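Local atomic coordinates of (R)-specific secondary-alkylsulfatase (Pseudomonas sp., PDB entry 4AXH), a protein that hydrolyses secondary alkyl sulfate esters enantioselectively with strict inversion of configuration, using a pair of zinc ions, to give (S)-alcohols and sulfate. Residues Asp329-Leu341 with Leu369-Asn381. Residues are numbered along the deposited sequence; the frame is centred on the assembly and turned at random.
Sequences DAKAWAGYIDASL and LADQRDMYAFLNN
Asp-338 OD1 takes NH1 of Arg-373 across two antiparallel helices, in a salt bridge whose bond is weak at 3.3 Å though fairly straight (162°), and also pairs with NE of Arg-595 of the second subunit. NE and NH2 of Arg-373 converge side-on on OD1 of Asp-374, with NH2 at 2.7 Å, both reaching that oxygen from one face of its carboxylate. The arginine chain runs extended from CG, anti to the backbone N (chi1 167°), then bends at chi3, which brings NH1 to Asp-338, the two planar groups nearly perpendicular. Asp-374 also pairs with Arg-588 of the second subunit, so the acids probably offset the positive charge gathered at this dimer interface.

Beside this network the axes come within 7.9 Å, consistent with the small Ala-330 and Ala-334 on one helix and Ala-377 on the other. Ala-334 CB lies 3.4 Å from Arg-373 O. Ile-337 drops as a knob among Leu-369, Gln-372, Arg-373 and Tyr-376; beta-branching suits this hole, sending CG2 to the Leu-369 carbonyl and Arg-373 amide while CD1 meets Tyr-376 CD2 (3.6 Å). Farther along, Leu-341 spreads its two methyls, CD1 on Leu-369 CB (3.9 Å) and CD2 on Ala-370 CB.

On the flank facing the zinc site, the five-membered ring of Trp-333 forms an offset (parallel-displaced) stack with Tyr-376, planes 10° and centroids 4.2 Å apart. Their polar ends are held elsewhere, NE1 by Asn-311 O and OH by His-317 N. At the helix start, N-cap Asp-329 receives weak bonds from the amides of Lys-331 and Ala-332; a water donates to both its OD1 and Asn-380 OD1, which also accepts from Tyr-431 OH. This is knobs-into-holes packing of antiparallel helices, joining helix 330-344 of the metallo-beta-lactamase fold to helix 362-388 close to the dinuclear zinc site, where Trp-333 touches the zinc ligand Glu-291.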
ATOM      1  N   ASP A 329       8.120  -0.239   2.965  1.00 41.97           N
ATOM      2  CA  ASP A 329       8.789   0.975   2.493  1.00 41.73           C
ATOM      3  C   ASP A 329      10.289   0.695   2.267  1.00 44.02           C
ATOM      4  O   ASP A 329      11.099   0.671   3.233  1.00 44.35           O
ATOM      5  CB  ASP A 329       8.578   2.142   3.486  1.00 43.66           C
ATOM      6  CG  ASP A 329       9.146   3.481   3.053  1.00 56.37           C
ATOM      7  OD1 ASP A 329       9.636   3.580   1.888  1.00 55.97           O
ATOM      8  OD2 ASP A 329       9.080   4.441   3.863  1.00 60.06           O
ATOM      9  N   ALA A 330      10.649   0.550   0.960  1.00 37.53           N
ATOM     10  CA  ALA A 330      12.031   0.336   0.492  1.00 34.79           C
ATOM     11  C   ALA A 330      12.924   1.510   0.866  1.00 36.67           C
ATOM     12  O   ALA A 330      14.085   1.281   1.224  1.00 35.97           O
ATOM     13  CB  ALA A 330      12.064   0.092  -1.015  1.00 34.54           C
ATOM     14  N   LYS A 331      12.371   2.754   0.845  1.00 32.43           N
ATOM     15  CA  LYS A 331      13.103   3.972   1.225  1.00 32.94           C
ATOM     16  C   LYS A 331      13.568   3.907   2.692  1.00 35.05           C
ATOM     17  O   LYS A 331      14.733   4.176   2.982  1.00 33.26           O
ATOM     18  CB  LYS A 331      12.267   5.245   0.917  1.00 36.35           C
ATOM     19  CG  LYS A 331      12.715   6.527   1.623  1.00 59.85           C
ATOM     20  CD  LYS A 331      13.097   7.657   0.659  1.00 79.28           C
ATOM     21  CE  LYS A 331      14.588   7.711   0.354  1.00 99.00           C
ATOM     22  NZ  LYS A 331      15.006   6.698  -0.659  1.00109.91           N
ATOM     23  N   ALA A 332      12.668   3.498   3.592  1.00 32.56           N
ATOM     24  CA  ALA A 332      12.994   3.392   5.018  1.00 33.06           C
ATOM     25  C   ALA A 332      13.971   2.238   5.273  1.00 36.70           C
ATOM     26  O   ALA A 332      14.918   2.367   6.067  1.00 38.81           O
ATOM     27  CB  ALA A 332      11.713   3.228   5.839  1.00 33.65           C
ATOM     28  N   TRP A 333      13.739   1.125   4.567  1.00 29.48           N
ATOM     29  CA  TRP A 333      14.588  -0.060   4.618  1.00 29.04           C
ATOM     30  C   TRP A 333      16.055   0.304   4.247  1.00 34.22           C
ATOM     31  O   TRP A 333      16.950   0.051   5.051  1.00 34.33           O
ATOM     32  CB  TRP A 333      14.034  -1.123   3.650  1.00 26.71           C
ATOM     33  CG  TRP A 333      14.375  -2.543   3.983  1.00 26.61           C
ATOM     34  CD1 TRP A 333      15.545  -3.023   4.520  1.00 29.20           C
ATOM     35  CD2 TRP A 333      13.574  -3.686   3.669  1.00 25.83           C
ATOM     36  NE1 TRP A 333      15.519  -4.398   4.563  1.00 27.44           N
ATOM     37  CE2 TRP A 333      14.316  -4.832   4.053  1.00 29.38           C
ATOM     38  CE3 TRP A 333      12.282  -3.851   3.101  1.00 26.34           C
ATOM     39  CZ2 TRP A 333      13.793  -6.130   3.925  1.00 28.74           C
ATOM     40  CZ3 TRP A 333      11.798  -5.133   2.917  1.00 27.79           C
ATOM     41  CH2 TRP A 333      12.527  -6.253   3.370  1.00 28.37           C
ATOM     42  N   ALA A 334      16.275   0.960   3.073  1.00 30.29           N
ATOM     43  CA  ALA A 334      17.607   1.391   2.645  1.00 31.31           C
ATOM     44  C   ALA A 334      18.268   2.338   3.663  1.00 34.99           C
ATOM     45  O   ALA A 334      19.462   2.185   3.945  1.00 36.96           O
ATOM     46  CB  ALA A 334      17.559   2.022   1.261  1.00 32.45           C
ATOM     47  N   GLY A 335      17.480   3.235   4.254  1.00 28.96           N
ATOM     48  CA  GLY A 335      17.938   4.167   5.288  1.00 28.35           C
ATOM     49  C   GLY A 335      18.438   3.510   6.565  1.00 33.89           C
ATOM     50  O   GLY A 335      19.376   4.014   7.212  1.00 34.54           O
ATOM     51  N   TYR A 336      17.810   2.366   6.943  1.00 28.19           N
ATOM     52  CA  TYR A 336      18.200   1.613   8.138  1.00 28.01           C
ATOM     53  C   TYR A 336      19.459   0.760   7.898  1.00 32.27           C
ATOM     54  O   TYR A 336      20.243   0.510   8.819  1.00 33.65           O
ATOM     55  CB  TYR A 336      17.034   0.725   8.605  1.00 30.77           C
ATOM     56  CG  TYR A 336      15.878   1.473   9.244  1.00 32.95           C
ATOM     57  CD1 TYR A 336      16.100   2.408  10.249  1.00 32.97           C
ATOM     58  CD2 TYR A 336      14.562   1.192   8.897  1.00 35.37           C
ATOM     59  CE1 TYR A 336      15.052   3.078  10.861  1.00 29.15           C
ATOM     60  CE2 TYR A 336      13.503   1.864   9.496  1.00 36.98           C
ATOM     61  CZ  TYR A 336      13.754   2.804  10.484  1.00 40.19           C
ATOM     62  OH  TYR A 336      12.727   3.430  11.140  1.00 39.91           O
ATOM     63  N   ILE A 337      19.626   0.271   6.665  1.00 28.60           N
ATOM     64  CA  ILE A 337      20.802  -0.512   6.276  1.00 28.23           C
ATOM     65  C   ILE A 337      22.009   0.450   6.341  1.00 36.26           C
ATOM     66  O   ILE A 337      23.002   0.146   6.997  1.00 35.42           O
ATOM     67  CB  ILE A 337      20.624  -1.181   4.863  1.00 28.05           C
ATOM     68  CG1 ILE A 337      19.559  -2.298   4.919  1.00 25.88           C
ATOM     69  CG2 ILE A 337      21.966  -1.732   4.374  1.00 26.46           C
ATOM     70  CD1 ILE A 337      18.996  -2.786   3.638  1.00 25.90           C
ATOM     71  N   ASP A 338      21.854   1.653   5.732  1.00 34.95           N
ATOM     72  CA  ASP A 338      22.862   2.710   5.679  1.00 34.34           C
ATOM     73  C   ASP A 338      23.213   3.217   7.064  1.00 37.37           C
ATOM     74  O   ASP A 338      24.388   3.446   7.337  1.00 38.53           O
ATOM     75  CB  ASP A 338      22.353   3.838   4.781  1.00 36.75           C
ATOM     76  CG  ASP A 338      23.368   4.881   4.364  1.00 41.52           C
ATOM     77  OD1 ASP A 338      24.537   4.495   4.079  1.00 38.37           O
ATOM     78  OD2 ASP A 338      22.964   6.071   4.216  1.00 43.81           O
ATOM     79  N   ALA A 339      22.213   3.357   7.962  1.00 32.94           N
ATOM     80  CA  ALA A 339      22.463   3.798   9.340  1.00 30.99           C
ATOM     81  C   ALA A 339      23.237   2.729  10.091  1.00 38.17           C
ATOM     82  O   ALA A 339      24.124   3.061  10.901  1.00 43.30           O
ATOM     83  CB  ALA A 339      21.174   4.135  10.043  1.00 31.07           C
ATOM     84  N   SER A 340      22.988   1.453   9.762  1.00 31.19           N
ATOM     85  CA  SER A 340      23.766   0.374  10.348  1.00 31.50           C
ATOM     86  C   SER A 340      25.205   0.381   9.763  1.00 34.13           C
ATOM     87  O   SER A 340      26.144   0.128  10.500  1.00 34.36           O
ATOM     88  CB  SER A 340      23.066  -0.980  10.188  1.00 36.13           C
ATOM     89  OG  SER A 340      23.356  -1.670   8.982  1.00 46.69           O
ATOM     90  N   LEU A 341      25.377   0.744   8.471  1.00 30.45           N
ATOM     91  CA  LEU A 341      26.703   0.812   7.844  1.00 30.49           C
ATOM     92  C   LEU A 341      27.578   1.879   8.503  1.00 37.63           C
ATOM     93  O   LEU A 341      28.736   1.607   8.826  1.00 35.97           O
ATOM     94  CB  LEU A 341      26.624   1.048   6.311  1.00 29.65           C
ATOM     95  CG  LEU A 341      27.976   1.078   5.484  1.00 30.91           C
ATOM     96  CD1 LEU A 341      28.830  -0.165   5.723  1.00 28.52           C
ATOM     97  CD2 LEU A 341      27.686   1.139   3.996  1.00 32.06           C
ATOM     98  N   LEU A 369      26.707  -4.552   3.027  1.00 22.54           N
ATOM     99  CA  LEU A 369      25.785  -3.522   3.504  1.00 23.89           C
ATOM    100  C   LEU A 369      25.474  -2.453   2.490  1.00 31.47           C
ATOM    101  O   LEU A 369      24.306  -2.165   2.250  1.00 34.89           O
ATOM    102  CB  LEU A 369      26.265  -2.894   4.811  1.00 24.66           C
ATOM    103  CG  LEU A 369      26.133  -3.793   6.030  1.00 29.50           C
ATOM    104  CD1 LEU A 369      26.584  -3.071   7.271  1.00 31.28           C
ATOM    105  CD2 LEU A 369      24.706  -4.333   6.147  1.00 25.12           C
ATOM    106  N   ALA A 370      26.495  -1.896   1.846  1.00 28.16           N
ATOM    107  CA  ALA A 370      26.304  -0.869   0.847  1.00 27.60           C
ATOM    108  C   ALA A 370      25.541  -1.391  -0.352  1.00 33.01           C
ATOM    109  O   ALA A 370      24.703  -0.667  -0.878  1.00 34.87           O
ATOM    110  CB  ALA A 370      27.636  -0.313   0.431  1.00 29.12           C
ATOM    111  N   ASP A 371      25.774  -2.658  -0.768  1.00 29.48           N
ATOM    112  CA  ASP A 371      25.059  -3.300  -1.894  1.00 27.99           C
ATOM    113  C   ASP A 371      23.574  -3.461  -1.533  1.00 29.59           C
ATOM    114  O   ASP A 371      22.717  -3.118  -2.348  1.00 28.60           O
ATOM    115  CB  ASP A 371      25.683  -4.667  -2.247  1.00 28.78           C
ATOM    116  CG  ASP A 371      27.042  -4.650  -2.947  1.00 35.65           C
ATOM    117  OD1 ASP A 371      27.534  -3.562  -3.268  1.00 34.53           O
ATOM    118  OD2 ASP A 371      27.597  -5.732  -3.187  1.00 44.51           O
ATOM    119  N   GLN A 372      23.292  -3.935  -0.285  1.00 22.76           N
ATOM    120  CA  GLN A 372      21.948  -4.137   0.272  1.00 21.47           C
ATOM    121  C   GLN A 372      21.200  -2.815   0.270  1.00 24.92           C
ATOM    122  O   GLN A 372      20.151  -2.724  -0.361  1.00 25.48           O
ATOM    123  CB  GLN A 372      22.021  -4.738   1.691  1.00 22.24           C
ATOM    124  CG  GLN A 372      22.493  -6.209   1.771  1.00 28.65           C
ATOM    125  CD  GLN A 372      21.508  -7.253   1.272  1.00 38.42           C
ATOM    126  OE1 GLN A 372      20.289  -7.070   1.297  1.00 35.21           O
ATOM    127  NE2 GLN A 372      22.024  -8.395   0.839  1.00 30.57           N
ATOM    128  N   ARG A 373      21.787  -1.776   0.886  1.00 22.54           N
ATOM    129  CA  ARG A 373      21.267  -0.408   0.924  1.00 24.05           C
ATOM    130  C   ARG A 373      20.924   0.048  -0.481  1.00 30.86           C
ATOM    131  O   ARG A 373      19.776   0.348  -0.739  1.00 33.91           O
ATOM    132  CB  ARG A 373      22.302   0.559   1.554  1.00 24.52           C
ATOM    133  CG  ARG A 373      21.949   2.031   1.338  1.00 27.63           C
ATOM    134  CD  ARG A 373      23.153   2.932   1.354  1.00 26.09           C
ATOM    135  NE  ARG A 373      23.988   2.784   0.166  1.00 28.34           N
ATOM    136  CZ  ARG A 373      25.296   3.007   0.146  1.00 37.93           C
ATOM    137  NH1 ARG A 373      25.922   3.397   1.238  1.00 24.54           N
ATOM    138  NH2 ARG A 373      25.987   2.832  -0.970  1.00 40.93           N
ATOM    139  N   ASP A 374      21.899   0.025  -1.392  1.00 28.29           N
ATOM    140  CA  ASP A 374      21.739   0.388  -2.795  1.00 28.08           C
ATOM    141  C   ASP A 374      20.616  -0.381  -3.503  1.00 30.60           C
ATOM    142  O   ASP A 374      19.946   0.222  -4.329  1.00 31.78           O
ATOM    143  CB  ASP A 374      23.060   0.198  -3.566  1.00 29.13           C
ATOM    144  CG  ASP A 374      24.164   1.195  -3.277  1.00 33.15           C
ATOM    145  OD1 ASP A 374      23.888   2.219  -2.605  1.00 33.86           O
ATOM    146  OD2 ASP A 374      25.304   0.963  -3.741  1.00 33.99           O
ATOM    147  N   MET A 375      20.423  -1.695  -3.199  1.00 24.91           N
ATOM    148  CA  MET A 375      19.380  -2.538  -3.820  1.00 23.11           C
ATOM    149  C   MET A 375      17.982  -2.035  -3.498  1.00 28.72           C
ATOM    150  O   MET A 375      17.148  -1.940  -4.401  1.00 28.94           O
ATOM    151  CB  MET A 375      19.561  -4.004  -3.455  1.00 24.23           C
ATOM    152  CG  MET A 375      18.447  -4.897  -3.910  1.00 25.99           C
ATOM    153  SD  MET A 375      18.570  -6.638  -3.427  1.00 27.84           S
ATOM    154  CE  MET A 375      18.882  -6.551  -1.707  1.00 22.40           C
ATOM    155  N   TYR A 376      17.750  -1.661  -2.231  1.00 25.09           N
ATOM    156  CA  TYR A 376      16.462  -1.146  -1.810  1.00 25.29           C
ATOM    157  C   TYR A 376      16.201   0.254  -2.290  1.00 34.03           C
ATOM    158  O   TYR A 376      15.102   0.512  -2.801  1.00 36.25           O
ATOM    159  CB  TYR A 376      16.207  -1.366  -0.302  1.00 25.66           C
ATOM    160  CG  TYR A 376      16.083  -2.841   0.037  1.00 26.38           C
ATOM    161  CD1 TYR A 376      15.006  -3.595  -0.429  1.00 27.23           C
ATOM    162  CD2 TYR A 376      17.096  -3.504   0.719  1.00 27.63           C
ATOM    163  CE1 TYR A 376      14.935  -4.966  -0.207  1.00 27.32           C
ATOM    164  CE2 TYR A 376      17.021  -4.870   0.969  1.00 29.01           C
ATOM    165  CZ  TYR A 376      15.932  -5.597   0.510  1.00 34.44           C
ATOM    166  OH  TYR A 376      15.823  -6.949   0.762  1.00 33.97           O
ATOM    167  N   ALA A 377      17.221   1.148  -2.227  1.00 29.71           N
ATOM    168  CA  ALA A 377      17.067   2.526  -2.711  1.00 28.16           C
ATOM    169  C   ALA A 377      16.814   2.517  -4.195  1.00 32.62           C
ATOM    170  O   ALA A 377      15.984   3.301  -4.661  1.00 35.25           O
ATOM    171  CB  ALA A 377      18.283   3.364  -2.383  1.00 28.34           C
ATOM    172  N   PHE A 378      17.434   1.569  -4.932  1.00 24.93           N
ATOM    173  CA  PHE A 378      17.214   1.434  -6.369  1.00 23.53           C
ATOM    174  C   PHE A 378      15.746   1.070  -6.654  1.00 30.33           C
ATOM    175  O   PHE A 378      15.120   1.632  -7.559  1.00 32.07           O
ATOM    176  CB  PHE A 378      18.159   0.397  -7.000  1.00 23.99           C
ATOM    177  CG  PHE A 378      17.793  -0.028  -8.393  1.00 24.35           C
ATOM    178  CD1 PHE A 378      18.015   0.820  -9.476  1.00 25.68           C
ATOM    179  CD2 PHE A 378      17.186  -1.263  -8.629  1.00 25.78           C
ATOM    180  CE1 PHE A 378      17.674   0.427 -10.786  1.00 24.85           C
ATOM    181  CE2 PHE A 378      16.809  -1.642  -9.930  1.00 27.64           C
ATOM    182  CZ  PHE A 378      17.057  -0.787 -11.003  1.00 24.79           C
ATOM    183  N   LEU A 379      15.212   0.125  -5.899  1.00 25.88           N
ATOM    184  CA  LEU A 379      13.843  -0.310  -6.104  1.00 25.86           C
ATOM    185  C   LEU A 379      12.895   0.857  -5.991  1.00 29.43           C
ATOM    186  O   LEU A 379      12.155   1.112  -6.931  1.00 28.04           O
ATOM    187  CB  LEU A 379      13.463  -1.474  -5.172  1.00 25.43           C
ATOM    188  CG  LEU A 379      14.032  -2.821  -5.556  1.00 29.74           C
ATOM    189  CD1 LEU A 379      13.896  -3.800  -4.390  1.00 30.99           C
ATOM    190  CD2 LEU A 379      13.376  -3.362  -6.818  1.00 28.93           C
ATOM    191  N   ASN A 380      13.023   1.628  -4.914  1.00 27.95           N
ATOM    192  CA  ASN A 380      12.220   2.810  -4.666  1.00 29.35           C
ATOM    193  C   ASN A 380      12.462   3.898  -5.740  1.00 37.13           C
ATOM    194  O   ASN A 380      11.532   4.278  -6.454  1.00 38.92           O
ATOM    195  CB  ASN A 380      12.531   3.346  -3.266  1.00 29.44           C
ATOM    196  CG  ASN A 380      11.639   4.473  -2.856  1.00 55.79           C
ATOM    197  OD1 ASN A 380      10.516   4.261  -2.382  1.00 48.49           O
ATOM    198  ND2 ASN A 380      12.114   5.701  -3.042  1.00 51.63           N
ATOM    199  N   ASN A 381      13.720   4.352  -5.873  1.00 33.18           N
ATOM    200  CA  ASN A 381      14.111   5.433  -6.764  1.00 32.11           C
ATOM    201  C   ASN A 381      13.942   5.178  -8.242  1.00 38.35           C
ATOM    202  O   ASN A 381      13.515   6.090  -8.938  1.00 40.02           O
ATOM    203  CB  ASN A 381      15.505   5.948  -6.442  1.00 26.94           C
ATOM    204  CG  ASN A 381      15.714   6.436  -5.032  1.00 39.92           C
ATOM    205  OD1 ASN A 381      14.803   6.969  -4.364  1.00 39.39           O
ATOM    206  ND2 ASN A 381      16.945   6.290  -4.554  1.00 26.11           N
TER
HETATM  207  O   HOH W   1       8.787   2.931  -0.589  1.00 40.61           O
HETATM  208  O   HOH W   2      17.893   7.612  -2.339  1.00 28.54           O